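Local coordinates for Card1 endonuclease domain-containing protein (Vibrio cholerae, PDB 1XMX) that is of unknown function but may bind nucleic acid, carrying a Card1-like endonuclease domain of the PDDEXK clan, at residues T143-F157 / Q273-L285. Numbering follows the deposited sequence.
Sequences TIADYLTIFGARGEF and QDRSLNVQVYRQL
A short antiparallel strand pairing, with an aspartate bond to the first turn of helix 144-150, joins 143-157 to the endonuclease-domain strands of 273-285. Arg-154 and Tyr-282 form one hydrogen-bonded pair, with Arg-154 N to Tyr-282 O at 2.8 Å; Glu-156 and Gln-280 form the other, Glu-156 N reaching Gln-280 O at 2.7 Å. Between them Gly-155 faces Val-281 as a non-hydrogen-bonded pair, its CA making a CH···O contact with Gln-280 O. On one face the Arg-154 chain, bent at chi3 (84°), lays its guanidinium almost parallel over the Tyr-282 ring, planes 8° apart and Arg-154 NH2 3.6 Å from Tyr-282 CG. A salt bridge from Arg-154 NH1 to Glu-156 OE2 (2.9 Å) helps hold the guanidinium there, while the Glu-156 carboxylate comes obliquely to Tyr-282 CE1. On the opposite face, Leu-148 and Ala-153 meet Val-281, joined by Leu-332 of helix 321-333. Phe-157 leans CE2 on Val-279 CG1 (3.5 Å) and turns its ring edge to Ser-276 OG. Asp-274 OD2 accepts from Ile-144 N (3.0 Å) through its anti lone pair; a water links that oxygen to Ala-145 N. Thr-143 OG1 caps Asp-146 N, a weak return bond completing a capping box, and Gly-152 ends the helix in a Schellman motif, leading into a strand that extends a mixed beta-sheet at its edge.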
ATOM      1  N   THR A 143      -0.911  -4.276   8.482  1.00 21.77           N
ATOM      2  CA  THR A 143      -1.027  -4.875   7.164  1.00 20.55           C
ATOM      3  C   THR A 143      -1.718  -3.944   6.196  1.00 20.06           C
ATOM      4  O   THR A 143      -2.287  -2.946   6.592  1.00 21.36           O
ATOM      5  CB  THR A 143      -1.878  -6.120   7.238  1.00 19.22           C
ATOM      6  OG1 THR A 143      -3.183  -5.732   7.697  1.00 19.90           O
ATOM      7  CG2 THR A 143      -1.242  -7.114   8.172  1.00 18.90           C
ATOM      8  N   ILE A 144      -1.670  -4.286   4.908  1.00 20.22           N
ATOM      9  CA  ILE A 144      -2.480  -3.612   3.840  1.00 19.37           C
ATOM     10  C   ILE A 144      -3.969  -3.596   4.176  1.00 19.14           C
ATOM     11  O   ILE A 144      -4.655  -2.587   3.983  1.00 18.14           O
ATOM     12  CB  ILE A 144      -2.307  -4.329   2.462  1.00 18.17           C
ATOM     13  CG1 ILE A 144      -0.850  -4.280   2.020  1.00 18.37           C
ATOM     14  CG2 ILE A 144      -3.279  -3.709   1.374  1.00 20.47           C
ATOM     15  CD1 ILE A 144      -0.403  -5.378   1.065  1.00 16.29           C
ATOM     16  N   ALA A 145      -4.467  -4.717   4.682  1.00 21.09           N
ATOM     17  CA  ALA A 145      -5.883  -4.872   4.994  1.00 22.27           C
ATOM     18  C   ALA A 145      -6.287  -3.878   6.029  1.00 23.65           C
ATOM     19  O   ALA A 145      -7.350  -3.241   5.915  1.00 25.01           O
ATOM     20  CB  ALA A 145      -6.142  -6.248   5.473  1.00 22.49           C
ATOM     21  N   ASP A 146      -5.423  -3.722   7.040  1.00 25.15           N
ATOM     22  CA  ASP A 146      -5.639  -2.791   8.160  1.00 22.89           C
ATOM     23  C   ASP A 146      -5.593  -1.392   7.678  1.00 23.18           C
ATOM     24  O   ASP A 146      -6.396  -0.538   8.128  1.00 24.28           O
ATOM     25  CB  ASP A 146      -4.516  -2.919   9.139  1.00 24.54           C
ATOM     26  CG  ASP A 146      -4.683  -4.092  10.014  1.00 26.75           C
ATOM     27  OD1 ASP A 146      -5.856  -4.589  10.087  1.00 28.89           O
ATOM     28  OD2 ASP A 146      -3.652  -4.505  10.613  1.00 28.28           O
ATOM     29  N   TYR A 147      -4.647  -1.150   6.764  1.00 21.34           N
ATOM     30  CA  TYR A 147      -4.490   0.169   6.175  1.00 19.99           C
ATOM     31  C   TYR A 147      -5.734   0.580   5.433  1.00 20.44           C
ATOM     32  O   TYR A 147      -6.200   1.704   5.588  1.00 20.43           O
ATOM     33  CB  TYR A 147      -3.331   0.184   5.181  1.00 19.97           C
ATOM     34  CG  TYR A 147      -2.314   1.226   5.570  1.00 19.99           C
ATOM     35  CD1 TYR A 147      -2.542   2.568   5.320  1.00 19.86           C
ATOM     36  CD2 TYR A 147      -1.134   0.872   6.221  1.00 20.19           C
ATOM     37  CE1 TYR A 147      -1.614   3.528   5.688  1.00 19.32           C
ATOM     38  CE2 TYR A 147      -0.187   1.837   6.602  1.00 18.61           C
ATOM     39  CZ  TYR A 147      -0.440   3.153   6.311  1.00 18.46           C
ATOM     40  OH  TYR A 147       0.458   4.114   6.665  1.00 19.17           O
ATOM     41  N   LEU A 148      -6.291  -0.321   4.624  1.00 19.66           N
ATOM     42  CA  LEU A 148      -7.492   0.028   3.895  1.00 19.60           C
ATOM     43  C   LEU A 148      -8.652   0.309   4.831  1.00 20.20           C
ATOM     44  O   LEU A 148      -9.399   1.282   4.606  1.00 23.36           O
ATOM     45  CB  LEU A 148      -7.859  -1.009   2.836  1.00 19.79           C
ATOM     46  CG  LEU A 148      -6.762  -1.244   1.779  1.00 21.18           C
ATOM     47  CD1 LEU A 148      -7.082  -2.426   0.896  1.00 18.48           C
ATOM     48  CD2 LEU A 148      -6.533  -0.021   0.927  1.00 19.93           C
ATOM     49  N   THR A 149      -8.825  -0.523   5.861  1.00 17.80           N
ATOM     50  CA  THR A 149      -9.903  -0.319   6.804  1.00 19.26           C
ATOM     51  C   THR A 149      -9.783   1.081   7.416  1.00 19.43           C
ATOM     52  O   THR A 149     -10.741   1.860   7.455  1.00 22.25           O
ATOM     53  CB  THR A 149      -9.848  -1.354   7.916  1.00 20.46           C
ATOM     54  OG1 THR A 149     -10.000  -2.628   7.318  1.00 23.84           O
ATOM     55  CG2 THR A 149     -10.955  -1.115   8.973  1.00 19.87           C
ATOM     56  N   ILE A 150      -8.602   1.395   7.895  1.00 19.30           N
ATOM     57  CA  ILE A 150      -8.394   2.689   8.518  1.00 21.61           C
ATOM     58  C   ILE A 150      -8.882   3.816   7.630  1.00 23.32           C
ATOM     59  O   ILE A 150      -9.480   4.773   8.142  1.00 23.43           O
ATOM     60  CB  ILE A 150      -6.934   2.924   8.913  1.00 20.76           C
ATOM     61  CG1 ILE A 150      -6.582   2.003  10.092  1.00 20.70           C
ATOM     62  CG2 ILE A 150      -6.708   4.432   9.253  1.00 19.43           C
ATOM     63  CD1 ILE A 150      -5.101   2.045  10.494  1.00 21.34           C
ATOM     64  N   PHE A 151      -8.621   3.715   6.319  1.00 23.44           N
ATOM     65  CA  PHE A 151      -8.987   4.792   5.402  1.00 23.93           C
ATOM     66  C   PHE A 151     -10.334   4.660   4.689  1.00 24.33           C
ATOM     67  O   PHE A 151     -10.605   5.357   3.707  1.00 26.57           O
ATOM     68  CB  PHE A 151      -7.856   5.072   4.423  1.00 21.66           C
ATOM     69  CG  PHE A 151      -6.694   5.789   5.062  1.00 22.55           C
ATOM     70  CD1 PHE A 151      -6.702   7.166   5.196  1.00 21.49           C
ATOM     71  CD2 PHE A 151      -5.594   5.093   5.523  1.00 22.33           C
ATOM     72  CE1 PHE A 151      -5.662   7.817   5.787  1.00 21.92           C
ATOM     73  CE2 PHE A 151      -4.550   5.754   6.100  1.00 20.39           C
ATOM     74  CZ  PHE A 151      -4.576   7.116   6.230  1.00 20.57           C
ATOM     75  N   GLY A 152     -11.174   3.766   5.189  1.00 24.90           N
ATOM     76  CA  GLY A 152     -12.577   3.732   4.775  1.00 24.24           C
ATOM     77  C   GLY A 152     -12.898   2.878   3.574  1.00 26.78           C
ATOM     78  O   GLY A 152     -13.975   3.037   2.966  1.00 27.73           O
ATOM     79  N   ALA A 153     -11.995   1.951   3.276  1.00 25.25           N
ATOM     80  CA  ALA A 153     -12.035   1.124   2.094  1.00 29.10           C
ATOM     81  C   ALA A 153     -11.945  -0.308   2.590  1.00 30.56           C
ATOM     82  O   ALA A 153     -11.742  -0.557   3.782  1.00 33.12           O
ATOM     83  CB  ALA A 153     -10.850   1.448   1.176  1.00 25.46           C
ATOM     84  N   ARG A 154     -12.155  -1.258   1.713  1.00 31.86           N
ATOM     85  CA  ARG A 154     -11.963  -2.640   2.114  1.00 32.96           C
ATOM     86  C   ARG A 154     -11.374  -3.393   0.937  1.00 32.86           C
ATOM     87  O   ARG A 154     -11.811  -3.200  -0.206  1.00 32.54           O
ATOM     88  CB  ARG A 154     -13.293  -3.246   2.503  1.00 33.91           C
ATOM     89  CG  ARG A 154     -13.434  -4.662   2.064  1.00 36.94           C
ATOM     90  CD  ARG A 154     -14.816  -5.115   2.359  1.00 38.93           C
ATOM     91  NE  ARG A 154     -15.762  -4.750   1.320  1.00 39.67           N
ATOM     92  CZ  ARG A 154     -16.102  -5.590   0.354  1.00 41.26           C
ATOM     93  NH1 ARG A 154     -15.547  -6.801   0.328  1.00 41.03           N
ATOM     94  NH2 ARG A 154     -16.977  -5.223  -0.580  1.00 41.87           N
ATOM     95  N   GLY A 155     -10.382  -4.236   1.203  1.00 32.95           N
ATOM     96  CA  GLY A 155      -9.718  -4.970   0.118  1.00 31.48           C
ATOM     97  C   GLY A 155     -10.146  -6.415   0.130  1.00 32.01           C
ATOM     98  O   GLY A 155     -10.457  -6.950   1.185  1.00 32.30           O
ATOM     99  N   GLU A 156     -10.182  -7.036  -1.050  1.00 31.84           N
ATOM    100  CA  GLU A 156     -10.311  -8.476  -1.171  1.00 32.85           C
ATOM    101  C   GLU A 156      -8.986  -9.014  -1.730  1.00 31.08           C
ATOM    102  O   GLU A 156      -8.462  -8.465  -2.702  1.00 29.69           O
ATOM    103  CB  GLU A 156     -11.512  -8.827  -2.072  1.00 33.59           C
ATOM    104  CG  GLU A 156     -12.879  -8.487  -1.459  1.00 36.18           C
ATOM    105  CD  GLU A 156     -14.061  -8.778  -2.391  1.00 37.82           C
ATOM    106  OE1 GLU A 156     -13.848  -9.216  -3.550  1.00 40.22           O
ATOM    107  OE2 GLU A 156     -15.230  -8.569  -1.969  1.00 40.66           O
ATOM    108  N   PHE A 157      -8.434 -10.054  -1.099  1.00 30.28           N
ATOM    109  CA  PHE A 157      -7.053 -10.502  -1.382  1.00 32.17           C
ATOM    110  C   PHE A 157      -6.993 -11.921  -1.982  1.00 35.04           C
ATOM    111  O   PHE A 157      -7.682 -12.812  -1.499  1.00 34.49           O
ATOM    112  CB  PHE A 157      -6.176 -10.415  -0.109  1.00 30.55           C
ATOM    113  CG  PHE A 157      -6.067  -9.009   0.482  1.00 29.48           C
ATOM    114  CD1 PHE A 157      -7.029  -8.525   1.384  1.00 29.31           C
ATOM    115  CD2 PHE A 157      -5.001  -8.188   0.158  1.00 28.91           C
ATOM    116  CE1 PHE A 157      -6.921  -7.259   1.942  1.00 27.97           C
ATOM    117  CE2 PHE A 157      -4.875  -6.916   0.731  1.00 26.66           C
ATOM    118  CZ  PHE A 157      -5.856  -6.449   1.602  1.00 28.31           C
ATOM    119  N   GLN A 273       6.689  -5.122   5.219  1.00 18.32           N
ATOM    120  CA  GLN A 273       6.080  -5.868   6.278  1.00 17.87           C
ATOM    121  C   GLN A 273       4.842  -6.594   5.723  1.00 20.48           C
ATOM    122  O   GLN A 273       4.308  -7.474   6.366  1.00 22.80           O
ATOM    123  CB  GLN A 273       5.773  -4.873   7.397  1.00 14.90           C
ATOM    124  CG  GLN A 273       4.610  -3.928   7.053  1.00 18.15           C
ATOM    125  CD  GLN A 273       4.732  -2.630   7.765  1.00 15.46           C
ATOM    126  OE1 GLN A 273       5.648  -1.868   7.495  1.00 18.28           O
ATOM    127  NE2 GLN A 273       3.845  -2.380   8.699  1.00 13.59           N
ATOM    128  N   ASP A 274       4.412  -6.232   4.514  1.00 21.20           N
ATOM    129  CA  ASP A 274       3.246  -6.841   3.863  1.00 23.07           C
ATOM    130  C   ASP A 274       3.270  -6.641   2.323  1.00 22.58           C
ATOM    131  O   ASP A 274       3.788  -5.662   1.843  1.00 24.57           O
ATOM    132  CB  ASP A 274       1.910  -6.344   4.452  1.00 23.58           C
ATOM    133  CG  ASP A 274       0.749  -7.312   4.136  1.00 26.15           C
ATOM    134  OD1 ASP A 274       1.027  -8.477   3.779  1.00 29.88           O
ATOM    135  OD2 ASP A 274      -0.429  -6.959   4.238  1.00 26.44           O
ATOM    136  N   ARG A 275       2.688  -7.554   1.557  1.00 21.97           N
ATOM    137  CA  ARG A 275       2.681  -7.409   0.098  1.00 23.97           C
ATOM    138  C   ARG A 275       1.563  -8.210  -0.444  1.00 23.31           C
ATOM    139  O   ARG A 275       1.231  -9.251   0.123  1.00 23.70           O
ATOM    140  CB  ARG A 275       3.968  -7.910  -0.561  1.00 24.71           C
ATOM    141  CG  ARG A 275       4.300  -9.296  -0.126  1.00 26.37           C
ATOM    142  CD  ARG A 275       5.531  -9.927  -0.867  1.00 28.68           C
ATOM    143  NE  ARG A 275       5.814 -11.145  -0.120  1.00 31.60           N
ATOM    144  CZ  ARG A 275       5.257 -12.321  -0.381  1.00 33.73           C
ATOM    145  NH1 ARG A 275       4.492 -12.465  -1.452  1.00 35.82           N
ATOM    146  NH2 ARG A 275       5.515 -13.367   0.392  1.00 33.93           N
ATOM    147  N   SER A 276       1.027  -7.770  -1.587  1.00 22.09           N
ATOM    148  CA  SER A 276      -0.090  -8.457  -2.195  1.00 22.52           C
ATOM    149  C   SER A 276      -0.147  -8.204  -3.684  1.00 22.21           C
ATOM    150  O   SER A 276       0.358  -7.201  -4.141  1.00 23.79           O
ATOM    151  CB  SER A 276      -1.381  -7.986  -1.548  1.00 24.43           C
ATOM    152  OG  SER A 276      -2.257  -9.093  -1.464  1.00 29.46           O
ATOM    153  N   LEU A 277      -0.814  -9.097  -4.413  1.00 21.03           N
ATOM    154  CA  LEU A 277      -0.975  -9.058  -5.855  1.00 19.30           C
ATOM    155  C   LEU A 277      -2.428  -8.825  -6.193  1.00 19.10           C
ATOM    156  O   LEU A 277      -3.291  -9.537  -5.736  1.00 21.00           O
ATOM    157  CB  LEU A 277      -0.493 -10.400  -6.482  1.00 18.52           C
ATOM    158  CG  LEU A 277      -0.450 -10.558  -8.011  1.00 18.31           C
ATOM    159  CD1 LEU A 277       0.364  -9.399  -8.709  1.00 18.11           C
ATOM    160  CD2 LEU A 277       0.125 -11.938  -8.433  1.00 19.19           C
ATOM    161  N   ASN A 278      -2.697  -7.791  -6.966  1.00 21.38           N
ATOM    162  CA  ASN A 278      -4.032  -7.510  -7.489  1.00 23.51           C
ATOM    163  C   ASN A 278      -5.116  -7.395  -6.413  1.00 24.63           C
ATOM    164  O   ASN A 278      -6.148  -8.071  -6.484  1.00 24.32           O
ATOM    165  CB  ASN A 278      -4.430  -8.529  -8.567  1.00 24.87           C
ATOM    166  CG  ASN A 278      -3.737  -8.254  -9.901  1.00 27.79           C
ATOM    167  OD1 ASN A 278      -3.776  -7.123 -10.397  1.00 29.19           O
ATOM    168  ND2 ASN A 278      -3.108  -9.280 -10.489  1.00 26.23           N
ATOM    169  N   VAL A 279      -4.872  -6.534  -5.430  1.00 22.60           N
ATOM    170  CA  VAL A 279      -5.832  -6.297  -4.384  1.00 22.34           C
ATOM    171  C   VAL A 279      -7.062  -5.612  -4.996  1.00 23.09           C
ATOM    172  O   VAL A 279      -6.924  -4.596  -5.689  1.00 21.21           O
ATOM    173  CB  VAL A 279      -5.205  -5.398  -3.301  1.00 21.69           C
ATOM    174  CG1 VAL A 279      -6.135  -5.314  -2.108  1.00 21.00           C
ATOM    175  CG2 VAL A 279      -3.836  -5.958  -2.874  1.00 21.44           C
ATOM    176  N   GLN A 280      -8.247  -6.197  -4.802  1.00 23.99           N
ATOM    177  CA  GLN A 280      -9.514  -5.502  -5.112  1.00 24.74           C
ATOM    178  C   GLN A 280      -9.932  -4.587  -3.946  1.00 24.33           C
ATOM    179  O   GLN A 280     -10.007  -5.038  -2.836  1.00 23.49           O
ATOM    180  CB  GLN A 280     -10.625  -6.507  -5.408  1.00 27.34           C
ATOM    181  CG  GLN A 280     -10.206  -7.610  -6.380  1.00 27.88           C
ATOM    182  CD  GLN A 280      -9.850  -7.036  -7.746  1.00 30.10           C
ATOM    183  OE1 GLN A 280      -8.760  -7.274  -8.299  1.00 30.84           O
ATOM    184  NE2 GLN A 280     -10.756  -6.253  -8.287  1.00 31.23           N
ATOM    185  N   VAL A 281     -10.237  -3.314  -4.222  1.00 24.68           N
ATOM    186  CA  VAL A 281     -10.487  -2.312  -3.180  1.00 24.32           C
ATOM    187  C   VAL A 281     -11.875  -1.731  -3.438  1.00 26.36           C
ATOM    188  O   VAL A 281     -12.176  -1.293  -4.564  1.00 27.18           O
ATOM    189  CB  VAL A 281      -9.494  -1.113  -3.245  1.00 23.09           C
ATOM    190  CG1 VAL A 281      -9.724  -0.111  -2.059  1.00 21.29           C
ATOM    191  CG2 VAL A 281      -8.069  -1.568  -3.333  1.00 24.14           C
ATOM    192  N   TYR A 282     -12.704  -1.754  -2.402  1.00 24.57           N
ATOM    193  CA  TYR A 282     -14.068  -1.266  -2.437  1.00 27.50           C
ATOM    194  C   TYR A 282     -14.268  -0.098  -1.451  1.00 28.60           C
ATOM    195  O   TYR A 282     -13.747  -0.147  -0.328  1.00 26.45           O
ATOM    196  CB  TYR A 282     -15.032  -2.424  -2.092  1.00 27.87           C
ATOM    197  CG  TYR A 282     -14.942  -3.605  -3.043  1.00 28.62           C
ATOM    198  CD1 TYR A 282     -14.062  -4.661  -2.803  1.00 29.12           C
ATOM    199  CD2 TYR A 282     -15.738  -3.659  -4.180  1.00 29.61           C
ATOM    200  CE1 TYR A 282     -13.979  -5.752  -3.680  1.00 29.33           C
ATOM    201  CE2 TYR A 282     -15.662  -4.736  -5.087  1.00 30.39           C
ATOM    202  CZ  TYR A 282     -14.776  -5.783  -4.826  1.00 29.31           C
ATOM    203  OH  TYR A 282     -14.701  -6.849  -5.713  1.00 29.50           O
ATOM    204  N   ARG A 283     -14.999   0.945  -1.884  1.00 30.29           N
ATOM    205  CA  ARG A 283     -15.427   2.029  -0.995  1.00 32.20           C
ATOM    206  C   ARG A 283     -16.912   2.302  -1.210  1.00 32.02           C
ATOM    207  O   ARG A 283     -17.337   2.498  -2.347  1.00 32.00           O
ATOM    208  CB  ARG A 283     -14.607   3.302  -1.229  1.00 33.22           C
ATOM    209  CG  ARG A 283     -13.148   3.172  -0.789  1.00 34.33           C
ATOM    210  CD  ARG A 283     -12.264   4.345  -1.210  1.00 35.33           C
ATOM    211  NE  ARG A 283     -12.109   4.423  -2.653  1.00 36.55           N
ATOM    212  CZ  ARG A 283     -11.363   5.301  -3.332  1.00 37.66           C
ATOM    213  NH1 ARG A 283     -10.655   6.241  -2.730  1.00 38.61           N
ATOM    214  NH2 ARG A 283     -11.342   5.244  -4.661  1.00 38.19           N
ATOM    215  N   GLN A 284     -17.704   2.260  -0.147  1.00 30.10           N
ATOM    216  CA  GLN A 284     -19.127   2.534  -0.243  1.00 31.66           C
ATOM    217  C   GLN A 284     -19.384   4.024  -0.111  1.00 31.12           C
ATOM    218  O   GLN A 284     -18.828   4.668   0.792  1.00 29.72           O
ATOM    219  CB  GLN A 284     -19.917   1.828   0.865  1.00 34.70           C
ATOM    220  CG  GLN A 284     -20.355   0.414   0.564  1.00 39.01           C
ATOM    221  CD  GLN A 284     -21.173   0.272  -0.726  1.00 41.59           C
ATOM    222  OE1 GLN A 284     -20.704  -0.353  -1.673  1.00 43.76           O
ATOM    223  NE2 GLN A 284     -22.412   0.827  -0.759  1.00 41.95           N
ATOM    224  N   LEU A 285     -20.245   4.561  -0.982  1.00 30.57           N
ATOM    225  CA  LEU A 285     -20.820   5.917  -0.803  1.00 31.24           C
ATOM    226  C   LEU A 285     -22.352   5.842  -0.893  1.00 30.61           C
ATOM    227  O   LEU A 285     -22.921   5.826  -1.986  1.00 31.40           O
ATOM    228  CB  LEU A 285     -20.254   6.919  -1.813  1.00 30.77           C
ATOM    229  CG  LEU A 285     -18.729   7.184  -1.911  1.00 32.56           C
ATOM    230  CD1 LEU A 285     -17.873   5.910  -2.054  1.00 32.31           C
ATOM    231  CD2 LEU A 285     -18.422   8.107  -3.057  1.00 32.87           C
TER
HETATM  232  O   HOH W   1      -3.165  -7.474   4.272  1.00 22.23           O
HETATM  233  O   HOH W   2     -16.242   2.264   2.209  1.00 24.51           O